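Local coordinates for protein transcriptional repressor (PDB 3KV1) that probably represses transcription by binding DNA under the control of a sugar-like ligand, which its sugar-binding domain is thought to sense, at residues Q79-V85 with K110-E116; E150-I156 with I221-M227. All coordinates share one frame; numbering follows the deposited sequence.

Contact 1 (Q79-V85 with K110-E116); sequences QRNARFV and KYGGSSE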
loop_
_atom_site.group_PDB
_atom_site.type_symbol
_atom_site.label_atom_id
_atom_site.label_comp_id
_atom_site.label_asym_id
_atom_site.label_seq_id
_atom_site.Cartn_x
_atom_site.Cartn_y
_atom_site.Cartn_z
ATOM N N GLN A 79 23.492 -5.419 -0.348
ATOM C CA GLN A 79 22.392 -4.735 -1.015
ATOM C C GLN A 79 22.145 -5.344 -2.400
ATOM O O GLN A 79 23.095 -5.547 -3.173
ATOM C CB GLN A 79 22.680 -3.226 -1.110
ATOM C CG GLN A 79 22.971 -2.605 0.278
ATOM C CD GLN A 79 21.769 -2.735 1.221
ATOM O OE1 GLN A 79 20.779 -2.034 1.060
ATOM N NE2 GLN A 79 21.857 -3.641 2.199
ATOM N N ARG A 80 20.886 -5.665 -2.706
ATOM C CA ARG A 80 20.561 -6.147 -4.038
ATOM C C ARG A 80 19.167 -5.703 -4.418
ATOM O O ARG A 80 18.321 -5.495 -3.537
ATOM C CB ARG A 80 20.738 -7.681 -4.140
ATOM C CG ARG A 80 19.546 -8.583 -3.743
ATOM C CD ARG A 80 19.163 -8.517 -2.250
ATOM N NE ARG A 80 20.261 -8.672 -1.289
ATOM C CZ ARG A 80 20.716 -9.823 -0.795
ATOM N NH1 ARG A 80 20.216 -10.991 -1.190
ATOM N NH2 ARG A 80 21.668 -9.812 0.125
ATOM N N ASN A 81 18.924 -5.562 -5.719
ATOM C CA ASN A 81 17.636 -5.051 -6.174
ATOM C C ASN A 81 16.571 -6.136 -6.304
ATOM O O ASN A 81 16.187 -6.539 -7.412
ATOM C CB ASN A 81 17.789 -4.281 -7.485
ATOM C CG ASN A 81 16.532 -3.507 -7.842
ATOM O OD1 ASN A 81 15.665 -3.302 -6.989
ATOM N ND2 ASN A 81 16.429 -3.077 -9.097
ATOM N N ALA A 82 16.082 -6.603 -5.170
ATOM C CA ALA A 82 15.055 -7.649 -5.155
ATOM C C ALA A 82 13.694 -7.004 -4.873
ATOM O O ALA A 82 13.628 -5.850 -4.439
ATOM C CB ALA A 82 15.385 -8.683 -4.104
ATOM N N ARG A 83 12.615 -7.721 -5.159
ATOM C CA ARG A 83 11.287 -7.163 -4.943
ATOM C C ARG A 83 10.643 -7.919 -3.792
ATOM O O ARG A 83 10.845 -9.144 -3.617
ATOM C CB ARG A 83 10.387 -7.283 -6.185
ATOM C CG ARG A 83 10.482 -6.134 -7.192
ATOM C CD ARG A 83 9.324 -6.194 -8.199
ATOM N NE ARG A 83 9.380 -7.411 -9.003
ATOM C CZ ARG A 83 8.326 -8.084 -9.456
ATOM N NH1 ARG A 83 7.085 -7.674 -9.202
ATOM N NH2 ARG A 83 8.517 -9.180 -10.180
ATOM N N PHE A 84 9.875 -7.177 -3.004
ATOM C CA PHE A 84 9.105 -7.760 -1.910
ATOM C C PHE A 84 7.628 -7.446 -2.154
ATOM O O PHE A 84 7.239 -6.269 -2.168
ATOM C CB PHE A 84 9.592 -7.184 -0.575
ATOM C CG PHE A 84 11.013 -7.567 -0.263
ATOM C CD1 PHE A 84 12.061 -6.739 -0.651
ATOM C CD2 PHE A 84 11.296 -8.806 0.294
ATOM C CE1 PHE A 84 13.385 -7.121 -0.383
ATOM C CE2 PHE A 84 12.594 -9.189 0.535
ATOM C CZ PHE A 84 13.647 -8.333 0.180
ATOM N N VAL A 85 6.830 -8.494 -2.390
ATOM C CA VAL A 85 5.455 -8.350 -2.857
ATOM C C VAL A 85 4.489 -8.842 -1.793
ATOM O O VAL A 85 4.621 -9.983 -1.311
ATOM C CB VAL A 85 5.206 -9.184 -4.132
ATOM C CG1 VAL A 85 3.825 -8.857 -4.693
ATOM C CG2 VAL A 85 6.305 -8.908 -5.184
ATOM N N LYS A 110 16.000 -2.804 4.023
ATOM C CA LYS A 110 17.075 -3.641 4.569
ATOM C C LYS A 110 17.944 -4.276 3.495
ATOM O O LYS A 110 19.180 -4.235 3.576
ATOM C CB LYS A 110 16.441 -4.751 5.434
ATOM C CG LYS A 110 17.454 -5.809 5.898
ATOM C CD LYS A 110 16.814 -6.844 6.869
ATOM C CE LYS A 110 17.856 -7.876 7.303
ATOM N NZ LYS A 110 17.232 -8.922 8.163
ATOM N N TYR A 111 17.290 -4.859 2.482
ATOM C CA TYR A 111 18.003 -5.643 1.466
ATOM C C TYR A 111 18.371 -4.806 0.257
ATOM O O TYR A 111 19.110 -5.263 -0.613
ATOM C CB TYR A 111 17.153 -6.838 1.031
ATOM C CG TYR A 111 17.206 -7.962 2.066
ATOM C CD1 TYR A 111 16.211 -8.085 3.049
ATOM C CD2 TYR A 111 18.239 -8.892 2.051
ATOM C CE1 TYR A 111 16.270 -9.089 3.996
ATOM C CE2 TYR A 111 18.297 -9.931 3.010
ATOM C CZ TYR A 111 17.305 -10.002 3.976
ATOM O OH TYR A 111 17.355 -10.993 4.928
ATOM N N GLY A 112 17.872 -3.578 0.229
ATOM C CA GLY A 112 18.157 -2.676 -0.870
ATOM C C GLY A 112 17.363 -2.847 -2.156
ATOM O O GLY A 112 17.907 -2.616 -3.245
ATOM N N GLY A 113 16.092 -3.208 -2.075
ATOM C CA GLY A 113 15.273 -3.314 -3.283
ATOM C C GLY A 113 13.970 -2.515 -3.259
ATOM O O GLY A 113 13.963 -1.363 -2.828
ATOM N N SER A 114 12.863 -3.117 -3.711
ATOM C CA SER A 114 11.595 -2.413 -3.805
ATOM C C SER A 114 10.452 -3.209 -3.223
ATOM O O SER A 114 10.580 -4.413 -3.021
ATOM C CB SER A 114 11.262 -2.110 -5.267
ATOM O OG SER A 114 11.132 -3.315 -5.982
ATOM N N SER A 115 9.328 -2.555 -2.969
ATOM C CA SER A 115 8.194 -3.325 -2.469
ATOM C C SER A 115 6.997 -3.069 -3.351
ATOM O O SER A 115 6.895 -2.000 -3.963
ATOM C CB SER A 115 7.877 -2.962 -1.026
ATOM O OG SER A 115 7.560 -1.602 -0.935
ATOM N N GLU A 116 6.062 -4.013 -3.360
ATOM C CA GLU A 116 4.893 -3.945 -4.237
ATOM C C GLU A 116 3.622 -4.221 -3.417
ATOM O O GLU A 116 3.400 -5.338 -2.928
ATOM C CB GLU A 116 5.048 -4.920 -5.410
ATOM C CG GLU A 116 6.277 -4.597 -6.272
ATOM C CD GLU A 116 6.525 -5.536 -7.462
ATOM O OE1 GLU A 116 5.661 -6.374 -7.797
ATOM O OE2 GLU A 116 7.612 -5.413 -8.074
HETATM O O HOH W 1 13.292 -3.849 -7.654
#

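Contact 2 (E150-I156 with I221-M227); sequences EFALVGI and IPNVVAM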
loop_
_atom_site.group_PDB
_atom_site.type_symbol
_atom_site.label_atom_id
_atom_site.label_comp_id
_atom_site.label_asym_id
_atom_site.label_seq_id
_atom_site.Cartn_x
_atom_site.Cartn_y
_atom_site.Cartn_z
ATOM N N GLU A 150 10.051 -16.225 -6.661
ATOM C CA GLU A 150 10.999 -17.290 -6.365
ATOM C C GLU A 150 10.885 -17.789 -4.907
ATOM O O GLU A 150 11.153 -18.936 -4.639
ATOM C CB GLU A 150 12.438 -16.764 -6.584
ATOM C CG GLU A 150 12.858 -16.555 -8.087
ATOM C CD GLU A 150 12.499 -15.185 -8.649
ATOM O OE1 GLU A 150 13.032 -14.836 -9.727
ATOM O OE2 GLU A 150 11.721 -14.429 -8.017
ATOM N N PHE A 151 10.562 -16.888 -3.978
ATOM C CA PHE A 151 10.463 -17.208 -2.547
ATOM C C PHE A 151 9.124 -16.784 -1.993
ATOM O O PHE A 151 8.511 -15.865 -2.530
ATOM C CB PHE A 151 11.500 -16.418 -1.732
ATOM C CG PHE A 151 12.925 -16.671 -2.159
ATOM C CD1 PHE A 151 13.481 -15.951 -3.240
ATOM C CD2 PHE A 151 13.705 -17.593 -1.463
ATOM C CE1 PHE A 151 14.783 -16.184 -3.645
ATOM C CE2 PHE A 151 15.031 -17.836 -1.869
ATOM C CZ PHE A 151 15.558 -17.113 -2.958
ATOM N N ALA A 152 8.723 -17.401 -0.863
ATOM C CA ALA A 152 7.643 -16.848 -0.046
ATOM C C ALA A 152 8.160 -16.819 1.376
ATOM O O ALA A 152 8.922 -17.707 1.779
ATOM C CB ALA A 152 6.341 -17.711 -0.151
ATOM N N LEU A 153 7.789 -15.798 2.132
ATOM C CA LEU A 153 8.228 -15.712 3.514
ATOM C C LEU A 153 6.937 -15.688 4.342
ATOM O O LEU A 153 6.170 -14.733 4.294
ATOM C CB LEU A 153 9.070 -14.440 3.662
ATOM C CG LEU A 153 9.577 -14.127 5.054
ATOM C CD1 LEU A 153 10.596 -15.218 5.452
ATOM C CD2 LEU A 153 10.236 -12.760 4.970
ATOM N N VAL A 154 6.646 -16.781 5.037
ATOM C CA VAL A 154 5.355 -16.858 5.713
ATOM C C VAL A 154 5.502 -17.412 7.120
ATOM O O VAL A 154 6.436 -18.183 7.408
ATOM C CB VAL A 154 4.396 -17.764 4.911
ATOM C CG1 VAL A 154 3.949 -17.081 3.598
ATOM C CG2 VAL A 154 5.060 -19.153 4.634
ATOM N N GLY A 155 4.580 -17.043 7.994
ATOM C CA GLY A 155 4.582 -17.609 9.333
ATOM C C GLY A 155 3.541 -18.703 9.376
ATOM O O GLY A 155 2.619 -18.716 8.550
ATOM N N ILE A 156 3.666 -19.637 10.325
ATOM C CA ILE A 156 2.611 -20.633 10.517
ATOM C C ILE A 156 1.905 -20.223 11.804
ATOM O O ILE A 156 2.534 -20.179 12.874
ATOM C CB ILE A 156 3.188 -22.046 10.699
ATOM C CG1 ILE A 156 4.057 -22.418 9.489
ATOM C CG2 ILE A 156 2.025 -23.079 10.945
ATOM C CD1 ILE A 156 4.921 -23.702 9.703
ATOM N N ILE A 221 5.415 -22.106 -5.675
ATOM C CA ILE A 221 6.495 -21.153 -5.434
ATOM C C ILE A 221 7.735 -21.997 -5.080
ATOM O O ILE A 221 7.669 -22.865 -4.226
ATOM C CB ILE A 221 6.123 -20.139 -4.303
ATOM C CG1 ILE A 221 5.111 -19.116 -4.857
ATOM C CG2 ILE A 221 7.377 -19.439 -3.730
ATOM C CD1 ILE A 221 4.673 -18.077 -3.835
ATOM N N PRO A 222 8.873 -21.745 -5.761
ATOM C CA PRO A 222 10.024 -22.660 -5.569
ATOM C C PRO A 222 10.571 -22.723 -4.145
ATOM O O PRO A 222 11.060 -23.774 -3.747
ATOM C CB PRO A 222 11.106 -22.047 -6.477
ATOM C CG PRO A 222 10.332 -21.318 -7.542
ATOM C CD PRO A 222 9.076 -20.801 -6.871
ATOM N N ASN A 223 10.523 -21.624 -3.395
ATOM C CA ASN A 223 11.163 -21.604 -2.098
ATOM C C ASN A 223 10.274 -20.975 -1.029
ATOM O O ASN A 223 10.434 -19.786 -0.719
ATOM C CB ASN A 223 12.486 -20.816 -2.159
ATOM C CG ASN A 223 13.490 -21.438 -3.122
ATOM O OD1 ASN A 223 14.034 -22.504 -2.853
ATOM N ND2 ASN A 223 13.681 -20.806 -4.261
ATOM N N VAL A 224 9.362 -21.774 -0.493
ATOM C CA VAL A 224 8.456 -21.322 0.566
ATOM C C VAL A 224 9.205 -21.484 1.875
ATOM O O VAL A 224 9.558 -22.598 2.285
ATOM C CB VAL A 224 7.162 -22.144 0.534
ATOM C CG1 VAL A 224 6.281 -21.850 1.734
ATOM C CG2 VAL A 224 6.401 -21.849 -0.823
ATOM N N VAL A 225 9.490 -20.352 2.507
ATOM C CA VAL A 225 10.201 -20.348 3.773
ATOM C C VAL A 225 9.159 -20.096 4.858
ATOM O O VAL A 225 8.537 -19.024 4.889
ATOM C CB VAL A 225 11.180 -19.167 3.839
ATOM C CG1 VAL A 225 11.854 -19.140 5.243
ATOM C CG2 VAL A 225 12.213 -19.238 2.685
ATOM N N ALA A 226 8.989 -21.065 5.742
ATOM C CA ALA A 226 7.919 -20.988 6.741
ATOM C C ALA A 226 8.558 -20.963 8.124
ATOM O O ALA A 226 9.494 -21.724 8.435
ATOM C CB ALA A 226 6.956 -22.166 6.606
HETATM N N MSE A 227 7.974 -20.152 8.991
HETATM C CA MSE A 227 8.608 -19.817 10.240
HETATM C C MSE A 227 7.649 -19.983 11.431
HETATM O O MSE A 227 6.554 -19.435 11.418
HETATM C CB MSE A 227 9.082 -18.366 10.126
HETATM C CG MSE A 227 9.858 -18.051 8.830
HETATM SE SE MSE A 227 10.282 -16.148 8.960
HETATM C CE MSE A 227 10.966 -16.241 10.893
#

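Contact 1 (Q79-V85 with K110-E116)
The R80 guanidinium runs alongside the Y111 ring, and the ring edge at CD2 comes over the centre of one guanidinium face, 3.9 Å from R80 CZ, with the two planes 85° apart. R80 N donates to Y111 O at 2.8 Å. The bends at chi2 and chi3 fold the arginine back beside the tyrosine, and its far end is gripped by carbonyls, NH1 by L53 O and NH2 by N50 O and T78 O. Y111 OH is hydrogen-bonded to S46 O. The Y111 ring also meets F84 obliquely, CZ of F84 lying 3.9 Å from Y111 CD1. At the helix end, Q79 NE2 binds K110 O at 3.1 Å, the acceptor close to the amide plane.

G112, the first residue after helix 100-111 to leave helical angles, has positive phi, and G113 leads into the parallel pairing of 83-85 with 114-116. There S114 N binds A82 O (2.9 Å), F84 N binds S114 O, and E116 N binds F84 O (2.8 Å). A water bridges N81 OD1 and S114 OG. R83 and E116 are modelled as a salt bridge, but both have alternate conformers and the approach is too short to trust in detail.

Strand 83-86, helix 100-111 and strand 114-116 form a beta-alpha-beta crossover. Strand 58-61 flanks 83-85 on its other edge, helix 100-111 packs on F84 and S115, and helix 137-147 lies against V85 and E116. S115 O accepts a hydrogen bond from R105 of the second subunit.

Contact 2 (E150-I156 with I221-M227)
F151 and N223 run side by side from neighbouring strands, and the asparagine amide leans over one face of the phenyl ring, the two planes 30° apart. N223 ND2 sits 4.0 Å from F151 CE2, displaced toward the rim, while N223 CB comes within 3.5 Å of F151 CD2. With CG turned anti to its carbonyl carbon (chi1 -61°), the asparagine also brings ND2 to E150 O at 3.2 Å, above the carbonyl plane. The same oxygen takes a weak bond from N223 N, so this one carbonyl receives both amide groups of N223. The other end of the amide is held by K23, whose NZ binds OD1.

Further along that face, L153 runs alongside V225, CD1 against CG1. L153 carries CG anti to its backbone N (chi1 177°), and in the conformer given here, CD1 comes 3.6 Å from SE of selenomethionine M227, whose second conformer leaves this contact provisional. A152, V154, V224 and A226 occupy the other face. There A152 CB touches V224 and I221, V154 CG2 touches both V224 CG1 and A226 CB, and I156 CD1 lies 4.0 Å from A226 CB.

Parallel pairing sets this spacing. A152 N binds N223 O, V225 N binds A152 O at 2.8 Å, and V154 N binds V225 O. M227 N to V154 O and I156 N to M227 O continue the ladder.

Strand 58-61 flanks 151-156 on its other edge, and 248-252 flanks 223-227. Helix 34-52 covers the F151, L153, V225 and M227 face, joined by helix 65-72 near L153 and M227.

Contacts 1 and 2 are parallel strand pairings in one Rossmann-like sheet, about 16 Å apart between centres, with strand 58-61 lying between 83-86 and 151-158. Contact 2 is central and largely buried, and beyond the phenylalanine-asparagine pair at its start it rests on aliphatic packing over both faces. Contact 1 lies farther out, is only partly buried, and mixes arginine, glutamate, serine and a bridging water with its aromatic pair. Its ladder is short and is prolonged by loop and helix-end bonds, whereas that of contact 2 runs the length of strand 223-227. Of the two, contact 1 alone touches the second subunit.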